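Local coordinates for protein benzoylformate Decarboxylase (Polynucleobacter necessarius, PDB 4K9Q) that binds thiamine diphosphate and a magnesium ion and probably decarboxylates benzoylformate to benzaldehyde and carbon dioxide, at residues P335-E343 with L379-N387; L404-E415 with T441-Y451. All blocks are in the same frame, centred on the assembly; numbering follows the deposited sequence.

Contact 1: P335-E343 with L379-N387; sequences PQRSPMTKE and LMQDVFRIN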
# COMPACT_ATOMS: atom_id res chain seq x y z
N PRO A 335 -32.68 38.38 -1.05
CA PRO A 335 -33.80 38.07 -0.16
C PRO A 335 -33.37 37.68 1.26
O PRO A 335 -32.25 37.25 1.48
CB PRO A 335 -34.49 36.90 -0.86
CG PRO A 335 -33.46 36.29 -1.73
CD PRO A 335 -32.55 37.42 -2.15
N GLN A 336 -34.28 37.88 2.21
CA GLN A 336 -34.08 37.48 3.60
C GLN A 336 -34.74 36.13 3.81
O GLN A 336 -35.89 35.93 3.42
CB GLN A 336 -34.74 38.50 4.52
CG GLN A 336 -33.77 39.38 5.30
CD GLN A 336 -33.63 38.92 6.73
OE1 GLN A 336 -34.07 37.82 7.09
NE2 GLN A 336 -33.01 39.75 7.56
N ARG A 337 -34.03 35.19 4.44
CA ARG A 337 -34.61 33.87 4.68
C ARG A 337 -35.84 33.97 5.57
O ARG A 337 -35.93 34.87 6.42
CB ARG A 337 -33.58 32.87 5.25
CG ARG A 337 -33.28 33.00 6.73
CD ARG A 337 -32.18 32.02 7.19
NE ARG A 337 -32.63 30.62 7.35
CZ ARG A 337 -32.00 29.73 8.12
NH1 ARG A 337 -30.91 30.09 8.79
NH2 ARG A 337 -32.45 28.48 8.23
N SER A 338 -36.78 33.05 5.38
CA SER A 338 -38.01 33.00 6.16
C SER A 338 -37.69 32.80 7.62
O SER A 338 -36.72 32.11 7.96
CB SER A 338 -38.88 31.83 5.70
OG SER A 338 -39.14 31.88 4.31
N PRO A 339 -38.50 33.39 8.51
CA PRO A 339 -38.35 33.09 9.93
C PRO A 339 -38.61 31.62 10.22
O PRO A 339 -39.27 30.92 9.43
CB PRO A 339 -39.44 33.93 10.60
CG PRO A 339 -39.81 34.96 9.61
CD PRO A 339 -39.55 34.38 8.25
N MET A 340 -38.09 31.16 11.35
CA MET A 340 -38.33 29.81 11.82
C MET A 340 -39.83 29.55 11.84
O MET A 340 -40.61 30.40 12.30
CB MET A 340 -37.76 29.64 13.23
CG MET A 340 -37.94 28.25 13.81
SD MET A 340 -37.63 28.23 15.58
CE MET A 340 -39.08 29.08 16.20
N THR A 341 -40.23 28.40 11.32
CA THR A 341 -41.63 27.97 11.39
C THR A 341 -41.96 27.46 12.79
O THR A 341 -41.06 27.21 13.60
CB THR A 341 -41.95 26.87 10.37
OG1 THR A 341 -41.17 25.70 10.66
CG2 THR A 341 -41.65 27.34 8.95
N LYS A 342 -43.26 27.33 13.08
CA LYS A 342 -43.72 26.89 14.39
C LYS A 342 -44.51 25.59 14.23
O LYS A 342 -45.59 25.58 13.62
CB LYS A 342 -44.59 27.97 15.05
CG LYS A 342 -43.87 29.30 15.32
CD LYS A 342 -43.01 29.24 16.57
CE LYS A 342 -42.32 30.57 16.83
NZ LYS A 342 -41.56 30.57 18.11
N GLU A 343 -43.97 24.50 14.76
CA GLU A 343 -44.59 23.19 14.62
C GLU A 343 -45.80 23.07 15.55
O GLU A 343 -45.90 23.79 16.55
CB GLU A 343 -43.55 22.10 14.95
CG GLU A 343 -44.03 20.65 14.85
CD GLU A 343 -44.51 20.28 13.46
OE1 GLU A 343 -45.72 20.47 13.17
OE2 GLU A 343 -43.70 19.77 12.65
N LEU A 379 -34.64 20.29 9.96
CA LEU A 379 -35.39 20.90 11.04
C LEU A 379 -34.45 21.65 11.98
O LEU A 379 -34.75 22.75 12.43
CB LEU A 379 -36.19 19.83 11.81
CG LEU A 379 -36.98 18.87 10.92
CD1 LEU A 379 -37.77 17.88 11.76
CD2 LEU A 379 -37.90 19.64 9.98
N MET A 380 -33.31 21.04 12.29
CA MET A 380 -32.32 21.68 13.13
C MET A 380 -31.83 22.98 12.50
O MET A 380 -31.66 23.99 13.18
CB MET A 380 -31.14 20.74 13.37
CG MET A 380 -30.04 21.36 14.21
SD MET A 380 -28.49 20.42 14.15
CE MET A 380 -28.02 20.66 12.43
N GLN A 381 -31.60 22.95 11.20
CA GLN A 381 -31.15 24.13 10.47
C GLN A 381 -32.19 25.26 10.52
O GLN A 381 -31.84 26.43 10.50
CB GLN A 381 -30.78 23.75 9.04
CG GLN A 381 -29.52 22.90 9.01
CD GLN A 381 -29.25 22.28 7.66
OE1 GLN A 381 -30.13 22.18 6.81
NE2 GLN A 381 -28.01 21.84 7.45
N ASP A 382 -33.47 24.90 10.60
CA ASP A 382 -34.51 25.92 10.69
C ASP A 382 -34.54 26.56 12.08
O ASP A 382 -34.80 27.75 12.22
CB ASP A 382 -35.89 25.34 10.39
CG ASP A 382 -36.95 26.42 10.23
OD1 ASP A 382 -36.71 27.37 9.47
OD2 ASP A 382 -38.02 26.32 10.87
N VAL A 383 -34.29 25.74 13.10
CA VAL A 383 -34.53 26.15 14.47
C VAL A 383 -33.29 26.75 15.11
O VAL A 383 -33.33 27.84 15.66
CB VAL A 383 -35.01 24.95 15.33
CG1 VAL A 383 -35.09 25.33 16.80
CG2 VAL A 383 -36.37 24.44 14.83
N PHE A 384 -32.18 26.02 15.03
CA PHE A 384 -30.93 26.47 15.62
C PHE A 384 -30.12 27.23 14.59
O PHE A 384 -29.28 26.67 13.89
CB PHE A 384 -30.12 25.28 16.18
CG PHE A 384 -30.60 24.78 17.51
CD1 PHE A 384 -30.12 25.34 18.70
CD2 PHE A 384 -31.54 23.75 17.60
CE1 PHE A 384 -30.56 24.88 19.94
CE2 PHE A 384 -31.98 23.29 18.83
CZ PHE A 384 -31.50 23.86 20.00
N ARG A 385 -30.37 28.53 14.48
CA ARG A 385 -29.63 29.35 13.53
C ARG A 385 -28.37 29.88 14.22
O ARG A 385 -28.42 30.83 14.99
CB ARG A 385 -30.53 30.47 13.00
CG ARG A 385 -31.80 29.89 12.40
CD ARG A 385 -32.72 30.92 11.78
NE ARG A 385 -33.84 30.24 11.12
CZ ARG A 385 -34.64 30.80 10.22
NH1 ARG A 385 -34.45 32.06 9.86
NH2 ARG A 385 -35.62 30.09 9.66
N ILE A 386 -27.25 29.22 13.93
CA ILE A 386 -25.99 29.46 14.62
C ILE A 386 -25.40 30.81 14.20
O ILE A 386 -25.17 31.04 13.02
CB ILE A 386 -24.98 28.35 14.26
CG1 ILE A 386 -25.60 26.97 14.53
CG2 ILE A 386 -23.65 28.54 14.99
CD1 ILE A 386 -25.97 26.73 15.98
N ASN A 387 -25.16 31.69 15.17
CA ASN A 387 -24.68 33.03 14.85
C ASN A 387 -23.38 33.44 15.54
O ASN A 387 -23.04 34.62 15.60
CB ASN A 387 -25.79 34.08 15.09
CG ASN A 387 -26.22 34.17 16.54
OD1 ASN A 387 -25.58 33.62 17.44
ND2 ASN A 387 -27.31 34.88 16.77
O HOH W 1 -29.63 27.83 10.09
O HOH W 2 -34.91 27.10 7.42
O HOH W 3 -38.29 28.95 7.89

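Contact 2: L404-E415 with T441-Y451; sequences LPAAVGLALGEE and TGVQQKTHVIY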
# COMPACT_ATOMS: atom_id res chain seq x y z
N LEU A 404 -21.03 11.46 19.38
CA LEU A 404 -21.23 11.20 20.80
C LEU A 404 -19.93 11.36 21.59
O LEU A 404 -19.87 12.16 22.52
CB LEU A 404 -21.90 9.84 21.03
CG LEU A 404 -22.31 9.54 22.48
CD1 LEU A 404 -23.35 8.45 22.49
CD2 LEU A 404 -21.10 9.16 23.32
N PRO A 405 -18.87 10.63 21.21
CA PRO A 405 -17.59 10.88 21.89
C PRO A 405 -16.97 12.25 21.56
O PRO A 405 -16.32 12.85 22.43
CB PRO A 405 -16.70 9.71 21.44
CG PRO A 405 -17.36 9.17 20.20
CD PRO A 405 -18.83 9.43 20.35
N ALA A 406 -17.17 12.77 20.36
CA ALA A 406 -16.56 14.07 20.05
C ALA A 406 -17.11 15.16 20.98
O ALA A 406 -16.37 16.08 21.37
CB ALA A 406 -16.77 14.45 18.58
N ALA A 407 -18.38 15.04 21.34
CA ALA A 407 -19.01 15.97 22.29
C ALA A 407 -18.25 16.00 23.61
O ALA A 407 -18.06 17.07 24.19
CB ALA A 407 -20.46 15.58 22.53
N VAL A 408 -17.83 14.83 24.08
CA VAL A 408 -17.04 14.76 25.30
C VAL A 408 -15.72 15.51 25.12
O VAL A 408 -15.27 16.22 26.01
CB VAL A 408 -16.77 13.30 25.75
CG1 VAL A 408 -15.78 13.26 26.91
CG2 VAL A 408 -18.07 12.60 26.13
N GLY A 409 -15.10 15.35 23.95
CA GLY A 409 -13.85 16.04 23.69
C GLY A 409 -14.04 17.55 23.64
O GLY A 409 -13.20 18.31 24.14
N LEU A 410 -15.13 18.00 23.01
CA LEU A 410 -15.46 19.42 22.94
C LEU A 410 -15.68 19.97 24.36
O LEU A 410 -15.22 21.06 24.69
CB LEU A 410 -16.69 19.67 22.06
CG LEU A 410 -16.42 19.46 20.55
CD1 LEU A 410 -17.72 19.27 19.75
CD2 LEU A 410 -15.58 20.62 19.99
N ALA A 411 -16.35 19.18 25.19
CA ALA A 411 -16.56 19.54 26.59
C ALA A 411 -15.25 19.67 27.38
O ALA A 411 -15.08 20.60 28.17
CB ALA A 411 -17.51 18.55 27.27
N LEU A 412 -14.33 18.73 27.17
CA LEU A 412 -13.01 18.82 27.79
C LEU A 412 -12.33 20.12 27.36
O LEU A 412 -11.66 20.77 28.15
CB LEU A 412 -12.14 17.61 27.41
CG LEU A 412 -12.54 16.26 28.04
CD1 LEU A 412 -11.68 15.15 27.47
CD2 LEU A 412 -12.42 16.30 29.57
N GLY A 413 -12.53 20.50 26.10
CA GLY A 413 -12.01 21.75 25.57
C GLY A 413 -12.57 22.98 26.26
O GLY A 413 -11.85 23.95 26.49
N GLU A 414 -13.86 22.95 26.56
CA GLU A 414 -14.50 24.05 27.30
C GLU A 414 -13.87 24.22 28.67
O GLU A 414 -13.79 25.33 29.19
CB GLU A 414 -16.00 23.81 27.43
CG GLU A 414 -16.75 23.96 26.12
CD GLU A 414 -16.54 25.34 25.51
OE1 GLU A 414 -17.01 26.33 26.11
OE2 GLU A 414 -15.87 25.44 24.45
N GLU A 415 -13.45 23.12 29.28
CA GLU A 415 -12.82 23.22 30.60
C GLU A 415 -11.38 23.70 30.49
O GLU A 415 -10.91 24.47 31.33
CB GLU A 415 -12.94 21.91 31.38
CG GLU A 415 -14.40 21.52 31.62
CD GLU A 415 -14.57 20.33 32.54
OE1 GLU A 415 -13.98 20.34 33.64
OE2 GLU A 415 -15.31 19.40 32.17
N THR A 441 -16.76 8.13 29.50
CA THR A 441 -15.70 9.12 29.63
C THR A 441 -16.29 10.45 30.07
O THR A 441 -15.72 11.14 30.92
CB THR A 441 -14.92 9.28 28.32
OG1 THR A 441 -14.33 8.02 27.97
CG2 THR A 441 -13.81 10.32 28.49
N GLY A 442 -17.43 10.81 29.50
CA GLY A 442 -18.15 12.01 29.92
C GLY A 442 -18.43 11.98 31.42
O GLY A 442 -18.18 12.94 32.13
N VAL A 443 -18.97 10.87 31.90
CA VAL A 443 -19.30 10.75 33.31
C VAL A 443 -18.05 10.81 34.20
O VAL A 443 -17.99 11.56 35.17
CB VAL A 443 -20.11 9.47 33.59
CG1 VAL A 443 -20.35 9.30 35.07
CG2 VAL A 443 -21.45 9.55 32.85
N GLN A 444 -17.04 10.02 33.84
CA GLN A 444 -15.83 9.92 34.65
C GLN A 444 -15.05 11.23 34.69
O GLN A 444 -14.44 11.56 35.72
CB GLN A 444 -14.94 8.78 34.16
CG GLN A 444 -15.51 7.40 34.42
CD GLN A 444 -15.66 7.12 35.90
OE1 GLN A 444 -14.76 7.39 36.69
NE2 GLN A 444 -16.81 6.58 36.28
N GLN A 445 -15.06 11.98 33.59
CA GLN A 445 -14.37 13.27 33.52
C GLN A 445 -15.25 14.42 34.02
O GLN A 445 -14.79 15.56 34.12
CB GLN A 445 -13.90 13.56 32.09
CG GLN A 445 -12.91 12.54 31.53
CD GLN A 445 -11.58 12.54 32.27
OE1 GLN A 445 -11.04 13.59 32.63
NE2 GLN A 445 -11.04 11.35 32.50
N LYS A 446 -16.51 14.11 34.32
CA LYS A 446 -17.50 15.10 34.75
C LYS A 446 -17.68 16.24 33.74
O LYS A 446 -17.86 17.39 34.12
CB LYS A 446 -17.14 15.65 36.15
CG LYS A 446 -17.07 14.56 37.21
CD LYS A 446 -16.72 15.12 38.57
CE LYS A 446 -16.76 14.02 39.62
NZ LYS A 446 -15.87 12.88 39.26
N THR A 447 -17.66 15.90 32.46
CA THR A 447 -17.93 16.88 31.41
C THR A 447 -19.40 17.27 31.39
O THR A 447 -20.29 16.44 31.64
CB THR A 447 -17.53 16.37 30.00
OG1 THR A 447 -18.19 15.13 29.73
CG2 THR A 447 -16.02 16.16 29.90
N HIS A 448 -19.66 18.54 31.10
CA HIS A 448 -21.04 19.01 31.02
C HIS A 448 -21.54 18.78 29.59
O HIS A 448 -21.32 19.60 28.70
CB HIS A 448 -21.14 20.48 31.40
CG HIS A 448 -22.54 20.92 31.70
ND1 HIS A 448 -22.85 22.20 32.10
CD2 HIS A 448 -23.72 20.25 31.64
CE1 HIS A 448 -24.15 22.31 32.28
NE2 HIS A 448 -24.71 21.13 32.01
N VAL A 449 -22.19 17.64 29.40
CA VAL A 449 -22.65 17.21 28.08
C VAL A 449 -24.06 16.70 28.24
O VAL A 449 -24.35 15.90 29.12
CB VAL A 449 -21.77 16.07 27.51
CG1 VAL A 449 -22.32 15.58 26.17
CG2 VAL A 449 -20.31 16.52 27.37
N ILE A 450 -24.95 17.16 27.36
CA ILE A 450 -26.35 16.82 27.44
C ILE A 450 -26.75 16.13 26.15
O ILE A 450 -26.81 16.77 25.08
CB ILE A 450 -27.22 18.08 27.63
CG1 ILE A 450 -26.80 18.82 28.90
CG2 ILE A 450 -28.71 17.71 27.70
CD1 ILE A 450 -27.43 20.18 29.04
N TYR A 451 -27.00 14.83 26.22
CA TYR A 451 -27.42 14.08 25.05
C TYR A 451 -28.92 14.07 24.97
O TYR A 451 -29.59 13.57 25.88
CB TYR A 451 -26.91 12.64 25.13
CG TYR A 451 -25.41 12.52 25.07
CD1 TYR A 451 -24.68 12.16 26.19
CD2 TYR A 451 -24.73 12.77 23.88
CE1 TYR A 451 -23.30 12.04 26.14
CE2 TYR A 451 -23.35 12.67 23.82
CZ TYR A 451 -22.64 12.30 24.95
OH TYR A 451 -21.27 12.18 24.89
O HOH W 4 -17.67 20.51 30.69

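Contact 1: P335-E343 with L379-N387
Arg385 and Arg337 lay their guanidinium groups flat on one another, centres 3.5 Å apart and planes within 5°, the two chains arriving from opposite directions. From CB, which heads toward loop 335-343, the Arg385 chain runs out extended; CG and CD pass beside Arg337 NH1, CD at 3.6 Å. NE turns back to Asp382 O, 2.9 Å away, while NH1 and NH2 converge end-on on Ser338 O in the plane of the group, NH2 at 2.9 Å. NH2 also meets Asp382 OD1 at 2.9 Å in a salt bridge, approaching from above the carboxylate plane. The like charges are probably tolerated because NE, NH1 and NH2 of Arg385 each point at an acceptor in or near the plane, and Asp382 probably offsets part of the charge. Arg337 gives NH2 to Gln381 O and NH1 to Glu241 O, and one water links its NH2 to Asp382 OD1. Were Arg385 replaced by an alanine, Ser338 O and Asp382 OD1 would probably be left without their cationic mate, and the guanidinium of Arg337 without its stacking partner. Further along, Asp382 OD2 accepts from Thr341 N at 3.1 Å through its syn lone pair, and His353 NE2 binds the same oxygen. Met340, with CG anti to its own N (chi1 -179°), slides past Asp382 to rest SD on Val383 CG1 at 4.0 Å, flexible thioether against branched methyls. The whole is a guanidinium-guanidinium stack at the C-terminal end of helix 377-383, where arginines take up terminal helix carbonyls and fasten a surface loop to the thiamine diphosphate-binding domain.

Contact 2: L404-E415 with T441-Y451
Tyr451 carries its ring beside Leu404, whose carbonyl O lies in the ring plane at the edge; over one face sits Val449 CG1, set off from the ring centre, and Leu404 CG comes up obliquely to CE2 at 3.6 Å. The phenol OH donates to Leu404 O across 2.8 Å, standing well above the carbonyl plane, so a tyrosine can both fill space and satisfy a buried polar atom. This is the helix-on-sheet packing of a parallel alpha/beta domain: helix 404-415 runs nearly antiparallel to strand 449-451 (157°), and helix 441-445, in the beta-alpha-beta crossover from strand 423-428 to strand 449-455, runs roughly parallel to helix 404-415 (24°). Small residues keep the layers close. Ala411 CB is wedged between Thr447 CB and Val449 CG2, tight at 3.5 Å to each, and Ala407 and Ala411 also rest on Val423 of the neighbouring strand. Val408 straddles the second helix: with chi1 at 172° its CG1 reaches Thr441 CG2, while CG2 lies 3.8 Å from Gly442 CA, where a beta carbon on the glycine would be squeezed. Leu412 CD2 covers Thr447 CG2 at 3.6 Å and reaches Gln445 CB. Between helix and strand the chain turns in a Schellman motif, Lys446 taking positive phi and Thr447 N bonding back to Gly442 O. At the more open end, the extended Glu415 chain brings its carboxylate up to the turn at Lys446 and Thr447, where a water gives a proton to Glu415 OE2 at 3.0 Å and accepts one from His448 N at 2.8 Å.

Read from the N terminus, the chain enters contact 1 in the loop that follows helix 315-323, runs through helix 352-361 and strand 368-372, and closes the loop at the end of helix 377-383. Only after this does contact 2 open, on helix 403-417; strand 423-428 and helix 429-434 intervene before helix 438-445 and strand 449-455 close it. The two loops therefore follow in series and neither nest nor cross. The centres of contacts 1 and 2 are about 27 Å apart. Contact 1 ties a connecting loop to the end of helix 377-383 at the surface, whereas contact 2 sets helix 403-417 against helix 438-445 and strand 449-455 of the parallel sheet in the C-terminal thiamine diphosphate-binding domain.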